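Local coordinates for amidohydrolase 3 domain-containing protein (Pyrococcus horikoshii, PDB 3IGH) that is uncharacterised but probably acts as a metal-dependent hydrolase of the amidohydrolase family, cleaving carbon-nitrogen bonds other than peptide bonds, at residues Y188-A193 with R216-L221; R192-L197 with G225-N230. All blocks are in the same frame, centred on the assembly; numbering follows the deposited sequence.

Contact 1: residues Y188-A193 with R216-L221; sequences YYIKRA and RALFYL
Ile190 is the bump on helix 183-199 that reaches across to helix 212-223, and its two branches find different hollows. The longer branch ends at CD1, which sits 3.8 Å from Ala217 CB, the small methyl forming the floor on which it rests, and 4.2 Å from Leu218 CD2 on its flank; the Ile190 and Leu218 side chains cross at about a right angle. The short branch works one turn further along: CG2 of Ile190 packs 3.7 Å from Leu221 CD1. With CG1 beside the backbone N (chi1 -67°), the branches spread over the gap between Ala217 and Leu221, which are four residues apart on one helical face. The two helices belong to the outer layer of the TIM barrel of this amidohydrolase; the axes of the two short segments come no closer than 10.3 Å, at a crossing angle of -64°, so apolar side chains bridge the gap between the backbones. Leu221 is itself forked. While CD1 serves Ile190, CD2 leans on the aliphatic part of Lys191, 3.8 Å from its CG, before that chain bends at chi3 (89°). Leu70 of helix 70-78 also touches Ile190.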
ATOM      1  N   TYR A 188       8.991 -17.133   7.187  1.00 32.61           N
ATOM      2  CA  TYR A 188       8.702 -18.514   7.569  1.00 35.26           C
ATOM      3  C   TYR A 188       7.698 -18.587   8.736  1.00 34.74           C
ATOM      4  O   TYR A 188       6.729 -19.344   8.669  1.00 30.36           O
ATOM      5  CB  TYR A 188      10.011 -19.236   7.908  1.00 33.42           C
ATOM      6  CG  TYR A 188       9.843 -20.640   8.452  1.00 48.14           C
ATOM      7  CD1 TYR A 188       9.708 -21.726   7.593  1.00 49.57           C
ATOM      8  CD2 TYR A 188       9.843 -20.880   9.825  1.00 53.20           C
ATOM      9  CE1 TYR A 188       9.556 -23.019   8.090  1.00 64.08           C
ATOM     10  CE2 TYR A 188       9.691 -22.162  10.332  1.00 59.89           C
ATOM     11  CZ  TYR A 188       9.549 -23.225   9.460  1.00 63.56           C
ATOM     12  OH  TYR A 188       9.406 -24.495   9.964  1.00 66.35           O
ATOM     13  N   TYR A 189       7.931 -17.790   9.784  1.00 29.92           N
ATOM     14  CA  TYR A 189       7.041 -17.775  10.949  1.00 29.26           C
ATOM     15  C   TYR A 189       5.635 -17.290  10.610  1.00 29.04           C
ATOM     16  O   TYR A 189       4.647 -17.879  11.056  1.00 28.39           O
ATOM     17  CB  TYR A 189       7.622 -16.928  12.078  1.00 29.83           C
ATOM     18  CG  TYR A 189       8.849 -17.518  12.740  1.00 34.53           C
ATOM     19  CD1 TYR A 189       8.957 -18.889  12.971  1.00 37.25           C
ATOM     20  CD2 TYR A 189       9.893 -16.697  13.159  1.00 43.05           C
ATOM     21  CE1 TYR A 189      10.083 -19.429  13.597  1.00 34.83           C
ATOM     22  CE2 TYR A 189      11.021 -17.226  13.776  1.00 47.98           C
ATOM     23  CZ  TYR A 189      11.108 -18.590  13.987  1.00 38.80           C
ATOM     24  OH  TYR A 189      12.224 -19.109  14.596  1.00 47.94           O
ATOM     25  N   ILE A 190       5.543 -16.234   9.803  1.00 30.71           N
ATOM     26  CA  ILE A 190       4.231 -15.686   9.424  1.00 30.66           C
ATOM     27  C   ILE A 190       3.469 -16.668   8.531  1.00 30.31           C
ATOM     28  O   ILE A 190       2.256 -16.849   8.691  1.00 28.40           O
ATOM     29  CB  ILE A 190       4.346 -14.272   8.776  1.00 29.75           C
ATOM     30  CG1 ILE A 190       4.828 -13.261   9.819  1.00 27.80           C
ATOM     31  CG2 ILE A 190       2.986 -13.808   8.221  1.00 26.11           C
ATOM     32  CD1 ILE A 190       5.455 -11.996   9.220  1.00 29.11           C
ATOM     33  N   LYS A 191       4.175 -17.318   7.607  1.00 28.57           N
ATOM     34  CA  LYS A 191       3.543 -18.356   6.772  1.00 30.04           C
ATOM     35  C   LYS A 191       2.995 -19.501   7.631  1.00 30.28           C
ATOM     36  O   LYS A 191       1.875 -19.957   7.422  1.00 29.95           O
ATOM     37  CB  LYS A 191       4.511 -18.897   5.721  1.00 32.98           C
ATOM     38  CG  LYS A 191       4.724 -17.953   4.536  1.00 37.76           C
ATOM     39  CD  LYS A 191       5.563 -18.591   3.429  1.00 45.21           C
ATOM     40  CE  LYS A 191       4.690 -19.340   2.433  1.00 70.05           C
ATOM     41  NZ  LYS A 191       5.465 -19.761   1.234  1.00 82.87           N
ATOM     42  N   ARG A 192       3.759 -19.940   8.602  1.00 28.74           N
ATOM     43  CA  ARG A 192       3.294 -20.963   9.485  1.00 29.04           C
ATOM     44  C   ARG A 192       2.079 -20.537  10.285  1.00 33.09           C
ATOM     45  O   ARG A 192       1.135 -21.248  10.381  1.00 29.21           O
ATOM     46  CB  ARG A 192       4.409 -21.489  10.352  1.00 29.35           C
ATOM     47  CG  ARG A 192       3.992 -22.498  11.357  1.00 42.21           C
ATOM     48  CD  ARG A 192       4.405 -23.924  11.028  1.00 66.72           C
ATOM     49  NE  ARG A 192       3.647 -24.904  11.803  1.00 66.11           N
ATOM     50  CZ  ARG A 192       2.326 -25.043  11.726  1.00 73.88           C
ATOM     51  NH1 ARG A 192       1.631 -24.280  10.889  1.00 62.17           N
ATOM     52  NH2 ARG A 192       1.698 -25.939  12.478  1.00 60.42           N
ATOM     53  N   ALA A 193       2.126 -19.348  10.837  1.00 31.81           N
ATOM     54  CA  ALA A 193       1.002 -18.810  11.597  1.00 30.19           C
ATOM     55  C   ALA A 193      -0.279 -18.660  10.781  1.00 27.36           C
ATOM     56  O   ALA A 193      -1.345 -19.087  11.228  1.00 28.48           O
ATOM     57  CB  ALA A 193       1.387 -17.465  12.247  1.00 26.90           C
ATOM     58  N   ARG A 216       8.868  -5.892   6.960  1.00 25.74           N
ATOM     59  CA  ARG A 216       9.532  -6.293   5.703  1.00 26.99           C
ATOM     60  C   ARG A 216       8.993  -7.620   5.167  1.00 23.46           C
ATOM     61  O   ARG A 216       8.778  -7.772   3.964  1.00 27.49           O
ATOM     62  CB  ARG A 216      11.045  -6.416   5.888  1.00 24.14           C
ATOM     63  CG  ARG A 216      11.774  -5.110   6.085  1.00 31.15           C
ATOM     64  CD  ARG A 216      13.272  -5.396   6.121  1.00 38.29           C
ATOM     65  NE  ARG A 216      14.050  -4.183   6.293  1.00 51.26           N
ATOM     66  CZ  ARG A 216      14.510  -3.447   5.287  1.00 46.35           C
ATOM     67  NH1 ARG A 216      15.210  -2.353   5.543  1.00 45.02           N
ATOM     68  NH2 ARG A 216      14.274  -3.806   4.029  1.00 42.90           N
ATOM     69  N   ALA A 217       8.791  -8.576   6.072  1.00 25.12           N
ATOM     70  CA  ALA A 217       8.237  -9.884   5.732  1.00 26.66           C
ATOM     71  C   ALA A 217       6.811  -9.761   5.189  1.00 26.19           C
ATOM     72  O   ALA A 217       6.457 -10.392   4.189  1.00 26.00           O
ATOM     73  CB  ALA A 217       8.259 -10.791   6.962  1.00 26.99           C
ATOM     74  N   LEU A 218       5.994  -8.950   5.857  1.00 26.55           N
ATOM     75  CA  LEU A 218       4.615  -8.723   5.417  1.00 28.59           C
ATOM     76  C   LEU A 218       4.537  -8.106   4.021  1.00 28.25           C
ATOM     77  O   LEU A 218       3.741  -8.561   3.192  1.00 26.28           O
ATOM     78  CB  LEU A 218       3.844  -7.865   6.432  1.00 30.08           C
ATOM     79  CG  LEU A 218       3.458  -8.506   7.774  1.00 27.04           C
ATOM     80  CD1 LEU A 218       2.934  -7.439   8.729  1.00 25.09           C
ATOM     81  CD2 LEU A 218       2.435  -9.648   7.592  1.00 26.78           C
ATOM     82  N   PHE A 219       5.365  -7.084   3.775  1.00 28.20           N
ATOM     83  CA  PHE A 219       5.484  -6.461   2.450  1.00 29.14           C
ATOM     84  C   PHE A 219       5.890  -7.489   1.382  1.00 29.03           C
ATOM     85  O   PHE A 219       5.330  -7.510   0.294  1.00 25.49           O
ATOM     86  CB  PHE A 219       6.504  -5.306   2.464  1.00 28.51           C
ATOM     87  CG  PHE A 219       5.973  -4.007   3.023  1.00 32.73           C
ATOM     88  CD1 PHE A 219       4.686  -3.554   2.709  1.00 28.10           C
ATOM     89  CD2 PHE A 219       6.779  -3.211   3.822  1.00 25.76           C
ATOM     90  CE1 PHE A 219       4.204  -2.337   3.219  1.00 34.06           C
ATOM     91  CE2 PHE A 219       6.313  -1.996   4.332  1.00 26.30           C
ATOM     92  CZ  PHE A 219       5.018  -1.559   4.034  1.00 29.44           C
ATOM     93  N   TYR A 220       6.861  -8.339   1.711  1.00 27.67           N
ATOM     94  CA  TYR A 220       7.292  -9.417   0.816  1.00 25.92           C
ATOM     95  C   TYR A 220       6.130 -10.357   0.464  1.00 30.68           C
ATOM     96  O   TYR A 220       5.851 -10.599  -0.709  1.00 27.31           O
ATOM     97  CB  TYR A 220       8.446 -10.211   1.458  1.00 33.39           C
ATOM     98  CG  TYR A 220       8.815 -11.456   0.682  1.00 38.12           C
ATOM     99  CD1 TYR A 220       9.619 -11.380  -0.459  1.00 40.81           C
ATOM    100  CD2 TYR A 220       8.345 -12.716   1.078  1.00 36.18           C
ATOM    101  CE1 TYR A 220       9.953 -12.527  -1.180  1.00 40.22           C
ATOM    102  CE2 TYR A 220       8.663 -13.860   0.363  1.00 34.85           C
ATOM    103  CZ  TYR A 220       9.477 -13.758  -0.760  1.00 46.33           C
ATOM    104  OH  TYR A 220       9.795 -14.891  -1.466  1.00 47.71           O
ATOM    105  N   LEU A 221       5.447 -10.864   1.488  1.00 26.90           N
ATOM    106  CA  LEU A 221       4.338 -11.798   1.288  1.00 29.82           C
ATOM    107  C   LEU A 221       3.191 -11.202   0.486  1.00 29.72           C
ATOM    108  O   LEU A 221       2.630 -11.871  -0.371  1.00 30.49           O
ATOM    109  CB  LEU A 221       3.826 -12.318   2.633  1.00 34.03           C
ATOM    110  CG  LEU A 221       4.745 -13.309   3.360  1.00 31.71           C
ATOM    111  CD1 LEU A 221       4.238 -13.528   4.755  1.00 29.83           C
ATOM    112  CD2 LEU A 221       4.844 -14.648   2.612  1.00 30.74           C
TER

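Contact 2: residues R192-L197 with G225-N230; sequences RAQEHL and GKLSIN. With SO4 (sulfate ion), chain J.
Gln194 NE2 gives the shortest polar bond here, 2.8 Å to the backbone O of Lys226. The bond is nearly straight at 169°, lies in the carbonyl plane of Lys226, and leaves almost within the amide plane of Gln194. At the other end of the same amide, Gln194 OE1 accepts the backbone N-H of Ser228 at 2.9 Å; this donor stands well above the plane of the glutamine carbonyl instead of meeting a lone pair. Between them the two bonds fix the rotation of the amide and pair a buried polar side chain with the main chain of a loop. To get there, CG of Gln194 is tucked between its backbone N and carbonyl carbon (chi1 68°), after which the chain runs out extended. Ser228 OG lies against the amide, 3.2 Å from Gln194 CD, but at an angle too poor for a bond to OE1. Leu227 CD2 also approaches OE1, at 3.6 Å. With Gln194 cut back to an alanine, the Lys226 carbonyl and the Ser228 N-H would probably lose their mates and a gap would open beside the loop. Closer to the helix, Ile229 CD1 fits against Gln194 CB at 3.8 Å and reaches Leu197 CD1 at 4.2 Å; both Ile229 and Leu197 also touch Val205 of strand 202-210. Elsewhere on the helix, His196 NE2 donates to O4 of a sulfate ion, probably from the crystallisation liquor, which Ala406 N also binds. The loop leaves helix 212-223 through a Schellman motif at Gly225, with positive phi, and leads into strand 230-235: a helix-to-strand connection of the TIM-barrel fold, fastened by a glutamine side chain to helix 183-199, the helix before strand 202-210.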
ATOM      1  N   ARG A 192       3.759 -19.940   8.602  1.00 28.74           N
ATOM      2  CA  ARG A 192       3.294 -20.963   9.485  1.00 29.04           C
ATOM      3  C   ARG A 192       2.079 -20.537  10.285  1.00 33.09           C
ATOM      4  O   ARG A 192       1.135 -21.248  10.381  1.00 29.21           O
ATOM      5  CB  ARG A 192       4.409 -21.489  10.352  1.00 29.35           C
ATOM      6  CG  ARG A 192       3.992 -22.498  11.357  1.00 42.21           C
ATOM      7  CD  ARG A 192       4.405 -23.924  11.028  1.00 66.72           C
ATOM      8  NE  ARG A 192       3.647 -24.904  11.803  1.00 66.11           N
ATOM      9  CZ  ARG A 192       2.326 -25.043  11.726  1.00 73.88           C
ATOM     10  NH1 ARG A 192       1.631 -24.280  10.889  1.00 62.17           N
ATOM     11  NH2 ARG A 192       1.698 -25.939  12.478  1.00 60.42           N
ATOM     12  N   ALA A 193       2.126 -19.348  10.837  1.00 31.81           N
ATOM     13  CA  ALA A 193       1.002 -18.810  11.597  1.00 30.19           C
ATOM     14  C   ALA A 193      -0.279 -18.660  10.781  1.00 27.36           C
ATOM     15  O   ALA A 193      -1.345 -19.087  11.228  1.00 28.48           O
ATOM     16  CB  ALA A 193       1.387 -17.465  12.247  1.00 26.90           C
ATOM     17  N   GLN A 194      -0.186 -18.072   9.586  1.00 27.75           N
ATOM     18  CA  GLN A 194      -1.384 -17.854   8.774  1.00 28.51           C
ATOM     19  C   GLN A 194      -2.050 -19.155   8.312  1.00 30.85           C
ATOM     20  O   GLN A 194      -3.270 -19.204   8.215  1.00 30.67           O
ATOM     21  CB  GLN A 194      -1.122 -16.919   7.583  1.00 26.80           C
ATOM     22  CG  GLN A 194      -0.196 -17.502   6.508  1.00 27.82           C
ATOM     23  CD  GLN A 194      -0.007 -16.605   5.296  1.00 39.90           C
ATOM     24  OE1 GLN A 194      -0.564 -15.510   5.225  1.00 31.25           O
ATOM     25  NE2 GLN A 194       0.778 -17.078   4.323  1.00 30.45           N
ATOM     26  N   GLU A 195      -1.257 -20.194   8.041  1.00 28.21           N
ATOM     27  CA  GLU A 195      -1.825 -21.487   7.641  1.00 33.79           C
ATOM     28  C   GLU A 195      -2.531 -22.163   8.817  1.00 29.54           C
ATOM     29  O   GLU A 195      -3.573 -22.785   8.635  1.00 34.85           O
ATOM     30  CB  GLU A 195      -0.788 -22.398   6.955  1.00 36.32           C
ATOM     31  CG  GLU A 195       0.340 -22.952   7.815  1.00 65.29           C
ATOM     32  CD  GLU A 195       1.456 -23.614   7.000  1.00 66.02           C
ATOM     33  OE1 GLU A 195       2.141 -24.513   7.546  1.00 57.62           O
ATOM     34  OE2 GLU A 195       1.650 -23.233   5.822  1.00 83.27           O
ATOM     35  N   HIS A 196      -1.974 -21.988  10.019  1.00 32.26           N
ATOM     36  CA  HIS A 196      -2.589 -22.436  11.268  1.00 32.42           C
ATOM     37  C   HIS A 196      -3.924 -21.734  11.501  1.00 31.99           C
ATOM     38  O   HIS A 196      -4.934 -22.382  11.818  1.00 28.57           O
ATOM     39  CB  HIS A 196      -1.617 -22.171  12.425  1.00 31.65           C
ATOM     40  CG  HIS A 196      -2.110 -22.632  13.764  1.00 37.17           C
ATOM     41  ND1 HIS A 196      -2.052 -23.949  14.166  1.00 39.94           N
ATOM     42  CD2 HIS A 196      -2.634 -21.943  14.806  1.00 32.60           C
ATOM     43  CE1 HIS A 196      -2.535 -24.057  15.391  1.00 43.52           C
ATOM     44  NE2 HIS A 196      -2.893 -22.853  15.805  1.00 35.68           N
ATOM     45  N   LEU A 197      -3.944 -20.412  11.315  1.00 30.94           N
ATOM     46  CA  LEU A 197      -5.165 -19.625  11.502  1.00 28.56           C
ATOM     47  C   LEU A 197      -6.220 -19.943  10.458  1.00 31.52           C
ATOM     48  O   LEU A 197      -7.396 -20.094  10.789  1.00 31.17           O
ATOM     49  CB  LEU A 197      -4.853 -18.114  11.501  1.00 28.30           C
ATOM     50  CG  LEU A 197      -4.046 -17.696  12.733  1.00 25.93           C
ATOM     51  CD1 LEU A 197      -3.368 -16.357  12.500  1.00 28.11           C
ATOM     52  CD2 LEU A 197      -4.913 -17.667  13.999  1.00 27.42           C
ATOM     53  N   GLY A 225       1.960 -12.303  -3.339  1.00 31.46           N
ATOM     54  CA  GLY A 225       0.619 -12.876  -3.271  1.00 31.84           C
ATOM     55  C   GLY A 225       0.577 -14.129  -2.404  1.00 32.82           C
ATOM     56  O   GLY A 225      -0.192 -15.048  -2.667  1.00 34.51           O
ATOM     57  N   LYS A 226       1.419 -14.162  -1.375  1.00 32.35           N
ATOM     58  CA  LYS A 226       1.517 -15.315  -0.477  1.00 33.20           C
ATOM     59  C   LYS A 226       0.954 -15.030   0.918  1.00 35.60           C
ATOM     60  O   LYS A 226       1.124 -15.836   1.835  1.00 36.96           O
ATOM     61  CB  LYS A 226       2.968 -15.816  -0.397  1.00 33.60           C
ATOM     62  CG  LYS A 226       3.454 -16.476  -1.687  1.00 38.27           C
ATOM     63  CD  LYS A 226       4.946 -16.733  -1.668  1.00 59.65           C
ATOM     64  CE  LYS A 226       5.380 -17.454  -2.940  1.00 73.25           C
ATOM     65  NZ  LYS A 226       6.858 -17.440  -3.120  1.00 72.12           N
ATOM     66  N   LEU A 227       0.298 -13.882   1.079  1.00 31.15           N
ATOM     67  CA  LEU A 227      -0.514 -13.624   2.279  1.00 34.80           C
ATOM     68  C   LEU A 227      -1.903 -14.224   2.085  1.00 37.73           C
ATOM     69  O   LEU A 227      -2.653 -13.806   1.205  1.00 38.36           O
ATOM     70  CB  LEU A 227      -0.639 -12.122   2.559  1.00 33.72           C
ATOM     71  CG  LEU A 227       0.250 -11.352   3.530  1.00 45.06           C
ATOM     72  CD1 LEU A 227      -0.371  -9.989   3.757  1.00 33.45           C
ATOM     73  CD2 LEU A 227       0.459 -12.059   4.867  1.00 34.37           C
ATOM     74  N   SER A 228      -2.253 -15.204   2.911  1.00 31.00           N
ATOM     75  CA  SER A 228      -3.475 -15.958   2.689  1.00 33.90           C
ATOM     76  C   SER A 228      -4.631 -15.506   3.585  1.00 33.96           C
ATOM     77  O   SER A 228      -5.746 -16.018   3.473  1.00 32.64           O
ATOM     78  CB  SER A 228      -3.200 -17.452   2.876  1.00 37.13           C
ATOM     79  OG  SER A 228      -2.784 -17.715   4.203  1.00 34.11           O
ATOM     80  N   ILE A 229      -4.352 -14.552   4.476  1.00 32.96           N
ATOM     81  CA  ILE A 229      -5.356 -13.973   5.368  1.00 28.10           C
ATOM     82  C   ILE A 229      -5.233 -12.442   5.318  1.00 25.56           C
ATOM     83  O   ILE A 229      -4.180 -11.911   4.958  1.00 28.74           O
ATOM     84  CB  ILE A 229      -5.172 -14.453   6.849  1.00 31.98           C
ATOM     85  CG1 ILE A 229      -3.771 -14.099   7.374  1.00 30.19           C
ATOM     86  CG2 ILE A 229      -5.486 -15.964   6.987  1.00 29.76           C
ATOM     87  CD1 ILE A 229      -3.555 -14.286   8.896  1.00 33.16           C
ATOM     88  N   ASN A 230      -6.308 -11.744   5.674  1.00 28.45           N
ATOM     89  CA  ASN A 230      -6.261 -10.292   5.808  1.00 29.13           C
ATOM     90  C   ASN A 230      -5.490  -9.900   7.063  1.00 31.51           C
ATOM     91  O   ASN A 230      -5.740 -10.425   8.147  1.00 30.27           O
ATOM     92  CB  ASN A 230      -7.675  -9.698   5.824  1.00 31.80           C
ATOM     93  CG  ASN A 230      -8.492 -10.121   4.615  1.00 33.19           C
ATOM     94  OD1 ASN A 230      -8.065  -9.940   3.470  1.00 31.40           O
ATOM     95  ND2 ASN A 230      -9.665 -10.698   4.861  1.00 31.63           N
TER
HETATM   96  S   SO4 J   9      -2.138 -22.906  19.513  0.50 44.92           S
HETATM   97  O1  SO4 J   9      -1.614 -24.034  18.753  0.50 38.03           O
HETATM   98  O2  SO4 J   9      -2.742 -23.401  20.745  0.50 50.62           O
HETATM   99  O3  SO4 J   9      -1.055 -21.983  19.843  0.50 40.01           O
HETATM  100  O4  SO4 J   9      -3.147 -22.222  18.716  0.50 33.97           O

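In the fold
Contacts 1 and 2 lie with their centres about 8 Å apart on the same side of the chain's centre, and both start from helix 183-199, sharing Arg192 and Ala193. Along the chain, that helix leads into strand 202-210, then helix 212-223, the loop at 225-230 and strand 230-235; strands 202-210 and 230-235 pair in parallel. The earlier helix therefore meets the later one in contact 1 and the loop that follows it in contact 2. The two join directly: Leu221 O probably accepts a hydrogen bond from Lys226 N, and Leu227 packs on Leu218 and Leu221. Together they join helix 183-199 to the next helix and to the loop that leads on to strand 230-235, on the helical outside of the barrel.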